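PDB 5VQE: beta-glucoside phosphorylase BglX from Unidentified, which probably catalyses the phosphorolysis of beta-glucosides, releasing glucose 1-phosphate, as a member of glycoside hydrolase family 3. Local coordinates for residues Tyr458-Leu463 / Val501-Thr506; Asp150-Met153 / Ile159-Val162; Gly115-Asp120 / Pro169-Arg174. All coordinates share one frame; numbering follows the deposited sequence.

Contact 1 (Tyr458-Leu463 / Val501-Thr506); sequences YSIEDL and VCDVPT
Ser459 OG accepts a hydrogen bond from Asp462 N, 2.9 Å long and nearly straight, at the start of the helix whose Ile460 and Leu463 touch Asp503 and Val504 across the contact. In return, Ser459 N donates to Asp462 OD2 at 3.0 Å, meeting that oxygen from above the carboxylate plane. The short side chains of Ser459 and Asp462, three residues apart, thus serve amide groups at the helix start that lack a backbone acceptor one turn earlier. Asp462 also lays its CB over the rim of the Tyr458 ring, 3.5 Å above the plane, while Tyr458 OH bonds to Asp466 further along the helix.

The contact has no hydrogen bond between its segments and is carried by two pairs of side chains. Nearer the helix start, Ile460 meets Asp503 at about a right angle. Its CG2 branch stands anti to the backbone N (chi1 of CG1 -66°) and sits 3.9 Å from Asp503 CG, while the longer branch carries CD1 past OD2. Both methyls lie against the aspartate, whose partly exposed position lets its carboxylate be solvated. One turn on, Leu463 holds CG anti to its backbone N, chi1 -176°, which sends CD2 out to Val504 CG2 at 4.0 Å. Both residues of this methyl-to-methyl pair are buried and also touch Phe470 of strand 469-475, so branched aliphatic chains fit where no polar partner is needed.

Pro505 pairs with Phe470 through the backbone as the loop runs into strand 506-510, which lies parallel to strand 469-475. This is a capping box heading a helix that packs at the ends of two inner strands of the sheet, consistent with the C-terminal domain of family 3 enzymes.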
ATOM      1  N   TYR A 458      23.318  39.591  -5.622  1.00 21.17           N
ATOM      2  CA  TYR A 458      22.239  39.679  -4.648  1.00 17.91           C
ATOM      3  C   TYR A 458      22.790  39.147  -3.338  1.00 13.06           C
ATOM      4  O   TYR A 458      23.379  38.062  -3.309  1.00 18.04           O
ATOM      5  CB  TYR A 458      21.024  38.873  -5.124  1.00 17.03           C
ATOM      6  CG  TYR A 458      19.746  39.025  -4.324  1.00 17.07           C
ATOM      7  CD1 TYR A 458      19.410  38.114  -3.326  1.00 16.27           C
ATOM      8  CD2 TYR A 458      18.846  40.053  -4.604  1.00 13.66           C
ATOM      9  CE1 TYR A 458      18.219  38.242  -2.609  1.00 15.61           C
ATOM     10  CE2 TYR A 458      17.654  40.181  -3.897  1.00 17.72           C
ATOM     11  CZ  TYR A 458      17.347  39.276  -2.905  1.00 18.13           C
ATOM     12  OH  TYR A 458      16.164  39.414  -2.200  1.00 17.64           O
ATOM     13  N   SER A 459      22.625  39.917  -2.275  1.00 17.01           N
ATOM     14  CA  SER A 459      23.255  39.633  -0.995  1.00 15.67           C
ATOM     15  C   SER A 459      22.264  38.983  -0.037  1.00 15.79           C
ATOM     16  O   SER A 459      21.054  38.946  -0.278  1.00 17.15           O
ATOM     17  CB  SER A 459      23.805  40.921  -0.379  1.00 16.54           C
ATOM     18  OG  SER A 459      22.739  41.729   0.078  1.00 17.98           O
ATOM     19  N   ILE A 460      22.802  38.467   1.071  1.00 16.04           N
ATOM     20  CA  ILE A 460      21.951  37.938   2.131  1.00 16.93           C
ATOM     21  C   ILE A 460      21.164  39.067   2.775  1.00 16.88           C
ATOM     22  O   ILE A 460      20.026  38.868   3.210  1.00 15.78           O
ATOM     23  CB  ILE A 460      22.781  37.165   3.174  1.00 16.22           C
ATOM     24  CG1 ILE A 460      23.384  35.898   2.543  1.00 16.66           C
ATOM     25  CG2 ILE A 460      21.919  36.813   4.394  1.00 20.79           C
ATOM     26  CD1 ILE A 460      24.016  34.923   3.533  1.00 20.38           C
ATOM     27  N   GLU A 461      21.742  40.268   2.849  1.00 17.17           N
ATOM     28  CA  GLU A 461      20.988  41.393   3.392  1.00 19.05           C
ATOM     29  C   GLU A 461      19.817  41.734   2.481  1.00 18.56           C
ATOM     30  O   GLU A 461      18.712  42.010   2.964  1.00 16.62           O
ATOM     31  CB  GLU A 461      21.908  42.600   3.603  1.00 19.93           C
ATOM     32  CG  GLU A 461      21.222  43.848   4.171  1.00 23.80           C
ATOM     33  CD  GLU A 461      20.658  43.667   5.580  1.00 33.90           C
ATOM     34  OE1 GLU A 461      20.924  42.617   6.212  1.00 31.16           O
ATOM     35  OE2 GLU A 461      19.945  44.589   6.057  1.00 30.22           O
ATOM     36  N   ASP A 462      20.035  41.704   1.160  1.00 14.95           N
ATOM     37  CA  ASP A 462      18.928  41.848   0.218  1.00 17.89           C
ATOM     38  C   ASP A 462      17.857  40.799   0.486  1.00 17.92           C
ATOM     39  O   ASP A 462      16.664  41.112   0.577  1.00 16.45           O
ATOM     40  CB  ASP A 462      19.421  41.710  -1.226  1.00 15.92           C
ATOM     41  CG  ASP A 462      20.339  42.838  -1.663  1.00 20.27           C
ATOM     42  OD1 ASP A 462      20.211  43.975  -1.163  1.00 16.38           O
ATOM     43  OD2 ASP A 462      21.189  42.576  -2.538  1.00 16.92           O
ATOM     44  N   LEU A 463      18.270  39.535   0.583  1.00 17.22           N
ATOM     45  CA  LEU A 463      17.329  38.462   0.875  1.00 14.34           C
ATOM     46  C   LEU A 463      16.517  38.767   2.129  1.00 14.59           C
ATOM     47  O   LEU A 463      15.293  38.599   2.144  1.00 18.49           O
ATOM     48  CB  LEU A 463      18.085  37.146   1.043  1.00 16.84           C
ATOM     49  CG  LEU A 463      17.233  35.899   1.271  1.00 16.79           C
ATOM     50  CD1 LEU A 463      16.487  35.507  -0.007  1.00 18.40           C
ATOM     51  CD2 LEU A 463      18.107  34.747   1.756  1.00 17.47           C
ATOM     52  N   VAL A 501      19.253  29.119   7.459  1.00 18.52           N
ATOM     53  CA  VAL A 501      18.337  29.024   8.600  1.00 16.27           C
ATOM     54  C   VAL A 501      18.718  29.955   9.751  1.00 19.66           C
ATOM     55  O   VAL A 501      17.866  30.263  10.591  1.00 20.34           O
ATOM     56  CB  VAL A 501      18.240  27.570   9.113  1.00 16.79           C
ATOM     57  CG1 VAL A 501      17.621  26.667   8.039  1.00 18.69           C
ATOM     58  CG2 VAL A 501      19.611  27.043   9.565  1.00 19.33           C
ATOM     59  N   CYS A 502      19.968  30.412   9.825  1.00 16.19           N
ATOM     60  CA  CYS A 502      20.375  31.356  10.856  1.00 16.95           C
ATOM     61  C   CYS A 502      20.235  32.804  10.409  1.00 18.27           C
ATOM     62  O   CYS A 502      20.406  33.710  11.233  1.00 20.42           O
ATOM     63  CB  CYS A 502      21.823  31.097  11.266  1.00 20.24           C
ATOM     64  SG  CYS A 502      22.077  29.471  11.970  1.00 26.85           S
ATOM     65  N   ASP A 503      19.936  33.031   9.133  1.00 18.75           N
ATOM     66  CA  ASP A 503      19.742  34.361   8.570  1.00 21.67           C
ATOM     67  C   ASP A 503      18.285  34.678   8.279  1.00 20.67           C
ATOM     68  O   ASP A 503      17.890  35.842   8.360  1.00 20.59           O
ATOM     69  CB  ASP A 503      20.548  34.502   7.270  1.00 17.34           C
ATOM     70  CG  ASP A 503      22.052  34.487   7.506  1.00 20.67           C
ATOM     71  OD1 ASP A 503      22.578  35.478   8.056  1.00 20.52           O
ATOM     72  OD2 ASP A 503      22.707  33.477   7.157  1.00 20.77           O
ATOM     73  N   VAL A 504      17.486  33.673   7.932  1.00 18.62           N
ATOM     74  CA  VAL A 504      16.066  33.853   7.657  1.00 14.00           C
ATOM     75  C   VAL A 504      15.293  32.716   8.320  1.00 17.79           C
ATOM     76  O   VAL A 504      15.632  31.540   8.115  1.00 16.28           O
ATOM     77  CB  VAL A 504      15.797  33.894   6.147  1.00 16.93           C
ATOM     78  CG1 VAL A 504      14.312  34.093   5.867  1.00 20.83           C
ATOM     79  CG2 VAL A 504      16.619  34.998   5.481  1.00 19.12           C
ATOM     80  N   PRO A 505      14.264  33.003   9.115  1.00 19.40           N
ATOM     81  CA  PRO A 505      13.470  31.917   9.706  1.00 16.42           C
ATOM     82  C   PRO A 505      12.985  30.946   8.640  1.00 14.23           C
ATOM     83  O   PRO A 505      12.504  31.350   7.578  1.00 14.56           O
ATOM     84  CB  PRO A 505      12.308  32.657  10.374  1.00 19.74           C
ATOM     85  CG  PRO A 505      12.856  34.013  10.682  1.00 19.25           C
ATOM     86  CD  PRO A 505      13.774  34.330   9.537  1.00 19.05           C
ATOM     87  N   THR A 506      13.130  29.651   8.919  1.00 14.32           N
ATOM     88  CA  THR A 506      12.786  28.607   7.961  1.00 12.98           C
ATOM     89  C   THR A 506      11.896  27.563   8.628  1.00 14.25           C
ATOM     90  O   THR A 506      12.222  27.051   9.706  1.00 14.94           O
ATOM     91  CB  THR A 506      14.055  27.956   7.391  1.00 20.59           C
ATOM     92  OG1 THR A 506      14.830  28.946   6.706  1.00 17.04           O
ATOM     93  CG2 THR A 506      13.714  26.853   6.405  1.00 18.94           C
TER

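Contact 2 (Asp150-Met153 / Ile159-Val162); sequences DIDM and ITNV
Asp152 reaches Asn161 through a direct but weak hydrogen bond: Asn161 N points at Asp152 OD1 over 3.3 Å, with an N-H...O angle of 145°. The carboxylate gets there because its CG lies anti to the backbone N, chi1 -162°, extending it across the gap to the other segment. Thr160 OG1 is also close, 3.2 Å from Asp152 OD1, while Asp152 OD2 turns to Tyr515 OH. Asn161 suits its positive phi, which asparagine tolerates better than most residues, and its ND2 bonds to Asn513. With an alanine in place of Asp152, Asn161 N would probably lose its side-chain acceptor and Tyr515 its hydroxyl's mate, weakening the link between this loop and the C-terminal part of the chain.

Both segments belong to the long loop that follows strand 143-144 of the TIM-barrel-type domain and borders the sugar pocket; Asp152 is the centre of an inverse gamma turn, closed by a weak bond from Met153 N to Ile151 O.

Water supplies a second set of links. One molecule donates to Asp150 OD2 at 2.9 Å and to Ile159 O at 2.7 Å. That carbonyl oxygen also accepts from Arg163, and Asp150 OD2 receives His194 ND1; both partners line the pocket, consistent with Asp150 being a second-shell residue that probably helps to orient His194. Another water sits between Asp152 OD1 and Thr160 OG1.

Apolar contact is slight: Thr160 turns its methyl CG2 to Asp150 CB at 4.2 Å, keeping its hydroxyl for the polar side.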
ATOM      1  N   ASP A 150       3.788  -4.539   7.412  1.00 12.90           N
ATOM      2  CA  ASP A 150       5.224  -4.335   7.531  1.00 11.89           C
ATOM      3  C   ASP A 150       5.521  -3.390   8.685  1.00 14.77           C
ATOM      4  O   ASP A 150       4.700  -2.547   9.055  1.00 11.50           O
ATOM      5  CB  ASP A 150       5.803  -3.745   6.249  1.00 13.08           C
ATOM      6  CG  ASP A 150       5.576  -4.625   5.041  1.00 14.52           C
ATOM      7  OD1 ASP A 150       5.606  -5.862   5.198  1.00 11.31           O
ATOM      8  OD2 ASP A 150       5.391  -4.067   3.935  1.00 13.98           O
ATOM      9  N   ILE A 151       6.718  -3.533   9.247  1.00 12.25           N
ATOM     10  CA  ILE A 151       7.201  -2.681  10.330  1.00 12.07           C
ATOM     11  C   ILE A 151       8.205  -1.716   9.726  1.00 12.64           C
ATOM     12  O   ILE A 151       9.149  -2.144   9.057  1.00 12.42           O
ATOM     13  CB  ILE A 151       7.850  -3.515  11.451  1.00 11.18           C
ATOM     14  CG1 ILE A 151       6.880  -4.558  12.004  1.00 12.46           C
ATOM     15  CG2 ILE A 151       8.349  -2.609  12.568  1.00 15.46           C
ATOM     16  CD1 ILE A 151       7.545  -5.594  12.903  1.00 14.43           C
ATOM     17  N   ASP A 152       8.018  -0.416   9.962  1.00 12.21           N
ATOM     18  CA  ASP A 152       8.919   0.600   9.409  1.00 16.20           C
ATOM     19  C   ASP A 152      10.161   0.744  10.294  1.00 17.48           C
ATOM     20  O   ASP A 152      10.466   1.808  10.832  1.00 17.21           O
ATOM     21  CB  ASP A 152       8.185   1.930   9.259  1.00 17.09           C
ATOM     22  CG  ASP A 152       8.890   2.895   8.316  1.00 18.53           C
ATOM     23  OD1 ASP A 152       9.648   2.436   7.436  1.00 14.28           O
ATOM     24  OD2 ASP A 152       8.664   4.124   8.439  1.00 16.64           O
ATOM     25  N   MET A 153      10.891  -0.369  10.431  1.00 15.47           N
ATOM     26  CA  MET A 153      12.123  -0.359  11.212  1.00 18.32           C
ATOM     27  C   MET A 153      13.179   0.526  10.565  1.00 20.19           C
ATOM     28  O   MET A 153      13.747   1.410  11.216  1.00 23.95           O
ATOM     29  CB  MET A 153      12.679  -1.774  11.365  1.00 19.19           C
ATOM     30  CG  MET A 153      11.946  -2.683  12.293  1.00 25.88           C
ATOM     31  SD  MET A 153      12.922  -4.170  12.625  1.00 28.85           S
ATOM     32  CE  MET A 153      11.763  -5.088  13.644  1.00 27.15           C
ATOM     33  N   ILE A 159      10.067   1.724   0.216  1.00 19.00           N
ATOM     34  CA  ILE A 159       8.820   1.080  -0.178  1.00 18.89           C
ATOM     35  C   ILE A 159       7.956   0.722   1.018  1.00 18.30           C
ATOM     36  O   ILE A 159       6.841   0.207   0.836  1.00 14.92           O
ATOM     37  CB  ILE A 159       9.096  -0.160  -1.058  1.00 20.73           C
ATOM     38  CG1 ILE A 159       7.868  -0.550  -1.882  1.00 31.07           C
ATOM     39  CG2 ILE A 159       9.578  -1.347  -0.229  1.00 22.15           C
ATOM     40  CD1 ILE A 159       7.509   0.449  -2.965  1.00 33.25           C
ATOM     41  N   THR A 160       8.418   1.011   2.237  1.00 15.53           N
ATOM     42  CA  THR A 160       7.593   0.905   3.432  1.00 15.63           C
ATOM     43  C   THR A 160       7.108   2.300   3.816  1.00 12.21           C
ATOM     44  O   THR A 160       6.156   2.807   3.218  1.00 15.70           O
ATOM     45  CB  THR A 160       8.383   0.233   4.555  1.00 17.41           C
ATOM     46  OG1 THR A 160       9.687   0.824   4.656  1.00 17.26           O
ATOM     47  CG2 THR A 160       8.535  -1.264   4.259  1.00 16.21           C
ATOM     48  N   ASN A 161       7.766   2.946   4.774  1.00 13.04           N
ATOM     49  CA  ASN A 161       7.594   4.391   5.009  1.00 13.43           C
ATOM     50  C   ASN A 161       6.121   4.661   5.310  1.00 14.36           C
ATOM     51  O   ASN A 161       5.528   3.949   6.139  1.00 14.95           O
ATOM     52  CB  ASN A 161       8.161   5.129   3.802  1.00 13.65           C
ATOM     53  CG  ASN A 161       8.486   6.574   4.103  1.00 20.46           C
ATOM     54  OD1 ASN A 161       7.726   7.490   3.759  1.00 16.68           O
ATOM     55  ND2 ASN A 161       9.625   6.791   4.754  1.00 15.53           N
ATOM     56  N   VAL A 162       5.483   5.634   4.657  1.00 14.46           N
ATOM     57  CA  VAL A 162       4.119   6.004   5.011  1.00 14.84           C
ATOM     58  C   VAL A 162       3.093   4.944   4.647  1.00 12.93           C
ATOM     59  O   VAL A 162       1.932   5.085   5.028  1.00 13.32           O
ATOM     60  CB  VAL A 162       3.699   7.335   4.350  1.00 13.45           C
ATOM     61  CG1 VAL A 162       4.553   8.477   4.871  1.00 18.48           C
ATOM     62  CG2 VAL A 162       3.760   7.253   2.835  1.00 15.25           C
TER
HETATM   63  O   HOH W   1       5.597  -1.952   1.955  1.00 25.07           O
HETATM   64  O   HOH W   2      11.140   0.526   6.851  1.00 14.72           O

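Contact 3 (Gly115-Asp120 / Pro169-Arg174); sequences GVAATD and PERIIR
The last turn of helix 113-119 and the first turns of helix 169-184 come closest at Ala117 and Arg171, whose CA atoms are 7.5 Å apart, and three residues after Ala117 the chain leaves the helix at Asp120 with positive phi. Asp120 N still bonds to Ala117 O, while the side chain, with CG anti to the backbone N, brings its carboxylate end nearer the neighbouring helix.

Asp120 OD1 receives two arginines at once. Arg171 NE donates to it over 2.8 Å in an almost straight line of 173°. The oxygen lies at the edge of this guanidinium, in its plane, whereas NE comes from above the carboxylate plane, 54° out of it. Arg174 NH2 is further from Asp120 OD1, at 3.2 Å, and uses the syn lone pair. Since both flat cations stand steeply to the carboxylate, neither makes a two-pronged pairing; each offers one N-H to the same oxygen. A water adds a donor bond to that oxygen and accepts from Arg174 NE.

The extended first two torsions of Arg171 carry its CD past Ala117 CB at 4.2 Å, and the bend at chi3 (-59°) turns NE toward Asp120 OD1. A small alanine lets the long chain approach here. The three-residue spacing puts both arginines on the same side of the helix, and the Arg174 guanidinium lies with one face over Arg171 CA.

Further out, Thr119 touches helix 378-391, while Ile172 and Ile173 lean on helix 216-232. The whole is a salt-bridge network that joins a helix C-terminus to the outer helical layer of the TIM-barrel-type domain.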
ATOM      1  N   GLY A 115      -0.243   8.313   8.426  1.00 12.94           N
ATOM      2  CA  GLY A 115      -1.041   9.420   8.929  1.00 16.54           C
ATOM      3  C   GLY A 115      -2.147   8.942   9.850  1.00 12.59           C
ATOM      4  O   GLY A 115      -2.377   9.515  10.915  1.00 13.15           O
ATOM      5  N   VAL A 116      -2.848   7.887   9.446  1.00 13.91           N
ATOM      6  CA  VAL A 116      -3.812   7.237  10.328  1.00 12.88           C
ATOM      7  C   VAL A 116      -3.151   6.816  11.634  1.00 13.87           C
ATOM      8  O   VAL A 116      -3.720   6.986  12.719  1.00 14.12           O
ATOM      9  CB  VAL A 116      -4.439   6.037   9.603  1.00 12.82           C
ATOM     10  CG1 VAL A 116      -5.236   5.158  10.580  1.00 14.57           C
ATOM     11  CG2 VAL A 116      -5.312   6.534   8.461  1.00 14.99           C
ATOM     12  N   ALA A 117      -1.954   6.228  11.551  1.00 13.25           N
ATOM     13  CA  ALA A 117      -1.275   5.766  12.758  1.00 13.63           C
ATOM     14  C   ALA A 117      -0.933   6.927  13.681  1.00 13.03           C
ATOM     15  O   ALA A 117      -0.952   6.773  14.909  1.00 15.81           O
ATOM     16  CB  ALA A 117      -0.002   5.007  12.392  1.00 12.78           C
ATOM     17  N   ALA A 118      -0.600   8.086  13.108  1.00 13.30           N
ATOM     18  CA  ALA A 118      -0.266   9.255  13.917  1.00 13.31           C
ATOM     19  C   ALA A 118      -1.454   9.751  14.737  1.00 15.43           C
ATOM     20  O   ALA A 118      -1.256  10.398  15.774  1.00 19.41           O
ATOM     21  CB  ALA A 118       0.261  10.370  13.021  1.00 17.60           C
ATOM     22  N   THR A 119      -2.691   9.481  14.299  1.00 16.14           N
ATOM     23  CA  THR A 119      -3.837   9.797  15.152  1.00 14.86           C
ATOM     24  C   THR A 119      -3.838   8.950  16.419  1.00 17.74           C
ATOM     25  O   THR A 119      -4.453   9.343  17.418  1.00 14.28           O
ATOM     26  CB  THR A 119      -5.178   9.589  14.429  1.00 15.30           C
ATOM     27  OG1 THR A 119      -5.486   8.188  14.344  1.00 13.55           O
ATOM     28  CG2 THR A 119      -5.182  10.204  13.027  1.00 15.95           C
ATOM     29  N   ASP A 120      -3.156   7.805  16.390  1.00 15.24           N
ATOM     30  CA  ASP A 120      -3.162   6.810  17.470  1.00 16.25           C
ATOM     31  C   ASP A 120      -4.578   6.443  17.903  1.00 19.57           C
ATOM     32  O   ASP A 120      -4.817   6.079  19.055  1.00 18.98           O
ATOM     33  CB  ASP A 120      -2.342   7.277  18.672  1.00 20.88           C
ATOM     34  CG  ASP A 120      -1.851   6.116  19.522  1.00 26.43           C
ATOM     35  OD1 ASP A 120      -1.683   4.999  18.978  1.00 21.01           O
ATOM     36  OD2 ASP A 120      -1.640   6.309  20.736  1.00 28.31           O
ATOM     37  N   PRO A 169       5.109  -2.583  16.735  1.00 17.06           N
ATOM     38  CA  PRO A 169       4.249  -3.737  16.425  1.00 16.48           C
ATOM     39  C   PRO A 169       2.876  -3.692  17.072  1.00 16.15           C
ATOM     40  O   PRO A 169       1.895  -4.113  16.453  1.00 14.56           O
ATOM     41  CB  PRO A 169       5.083  -4.917  16.937  1.00 14.82           C
ATOM     42  CG  PRO A 169       6.470  -4.475  16.742  1.00 17.18           C
ATOM     43  CD  PRO A 169       6.478  -3.008  17.075  1.00 17.39           C
ATOM     44  N   GLU A 170       2.765  -3.207  18.306  1.00 15.15           N
ATOM     45  CA  GLU A 170       1.459  -3.214  18.955  1.00 15.16           C
ATOM     46  C   GLU A 170       0.494  -2.261  18.259  1.00 13.49           C
ATOM     47  O   GLU A 170      -0.690  -2.574  18.107  1.00 13.59           O
ATOM     48  CB  GLU A 170       1.609  -2.884  20.443  1.00 18.44           C
ATOM     49  CG  GLU A 170       2.530  -3.864  21.182  1.00 20.06           C
ATOM     50  CD  GLU A 170       2.155  -5.322  20.944  1.00 23.14           C
ATOM     51  OE1 GLU A 170       0.985  -5.678  21.191  1.00 22.57           O
ATOM     52  OE2 GLU A 170       3.027  -6.107  20.503  1.00 24.00           O
ATOM     53  N   ARG A 171       0.984  -1.113  17.788  1.00 13.11           N
ATOM     54  CA  ARG A 171       0.117  -0.189  17.061  1.00 14.08           C
ATOM     55  C   ARG A 171      -0.243  -0.748  15.686  1.00 14.34           C
ATOM     56  O   ARG A 171      -1.387  -0.612  15.231  1.00 12.11           O
ATOM     57  CB  ARG A 171       0.786   1.185  16.939  1.00 15.32           C
ATOM     58  CG  ARG A 171      -0.085   2.215  16.245  1.00 14.77           C
ATOM     59  CD  ARG A 171       0.469   3.647  16.295  1.00 17.06           C
ATOM     60  NE  ARG A 171       0.669   4.142  17.659  1.00 15.85           N
ATOM     61  CZ  ARG A 171       1.849   4.281  18.260  1.00 23.38           C
ATOM     62  NH1 ARG A 171       2.979   3.973  17.635  1.00 15.58           N
ATOM     63  NH2 ARG A 171       1.903   4.748  19.502  1.00 27.42           N
ATOM     64  N   ILE A 172       0.714  -1.388  15.012  1.00  9.99           N
ATOM     65  CA  ILE A 172       0.422  -2.028  13.732  1.00  9.02           C
ATOM     66  C   ILE A 172      -0.715  -3.029  13.894  1.00 12.20           C
ATOM     67  O   ILE A 172      -1.647  -3.069  13.079  1.00 11.24           O
ATOM     68  CB  ILE A 172       1.687  -2.696  13.165  1.00 11.98           C
ATOM     69  CG1 ILE A 172       2.737  -1.630  12.831  1.00 11.66           C
ATOM     70  CG2 ILE A 172       1.364  -3.503  11.914  1.00  9.95           C
ATOM     71  CD1 ILE A 172       4.158  -2.164  12.759  1.00 14.92           C
ATOM     72  N   ILE A 173      -0.646  -3.863  14.942  1.00 10.94           N
ATOM     73  CA  ILE A 173      -1.693  -4.855  15.186  1.00 11.80           C
ATOM     74  C   ILE A 173      -3.036  -4.165  15.391  1.00 12.61           C
ATOM     75  O   ILE A 173      -4.047  -4.559  14.796  1.00 13.50           O
ATOM     76  CB  ILE A 173      -1.317  -5.746  16.389  1.00 11.89           C
ATOM     77  CG1 ILE A 173      -0.107  -6.626  16.039  1.00 12.51           C
ATOM     78  CG2 ILE A 173      -2.492  -6.608  16.834  1.00 14.54           C
ATOM     79  CD1 ILE A 173       0.510  -7.365  17.224  1.00 18.45           C
ATOM     80  N   ARG A 174      -3.072  -3.127  16.238  1.00 13.78           N
ATOM     81  CA  ARG A 174      -4.327  -2.417  16.500  1.00 15.51           C
ATOM     82  C   ARG A 174      -4.914  -1.853  15.214  1.00 14.50           C
ATOM     83  O   ARG A 174      -6.105  -2.023  14.922  1.00 15.03           O
ATOM     84  CB  ARG A 174      -4.113  -1.261  17.485  1.00 16.00           C
ATOM     85  CG  ARG A 174      -3.719  -1.629  18.883  1.00 26.21           C
ATOM     86  CD  ARG A 174      -3.994  -0.467  19.845  1.00 20.05           C
ATOM     87  NE  ARG A 174      -3.139   0.708  19.658  1.00 23.32           N
ATOM     88  CZ  ARG A 174      -1.893   0.817  20.121  1.00 26.87           C
ATOM     89  NH1 ARG A 174      -1.319  -0.196  20.773  1.00 23.32           N
ATOM     90  NH2 ARG A 174      -1.209   1.937  19.918  1.00 26.11           N
TER
HETATM   91  O   HOH W   3      -4.082   2.850  18.767  1.00 24.06           O

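Overall arrangement
From the N terminus, contact 3 opens first: helix 113-119 waits until residues 169-174 return to it, closing a loop of 48 intervening residues. Within that span, contact 2 makes a much tighter closure, with only five residues between its segments, in the loop near the sugar pocket. The two also touch, Ile151 packing on Ile172 and Pro169, so the pocket-bordering loop rests against the outer helix. Contact 1 follows later in series, about 37 Å from contact 2 and about 40 Å from contact 3 between centres. It closes a loop of 37 residues that contains strand 469-475, joining a helix and a strand-entry loop at the far end of the C-terminal sheet. No contacts cross.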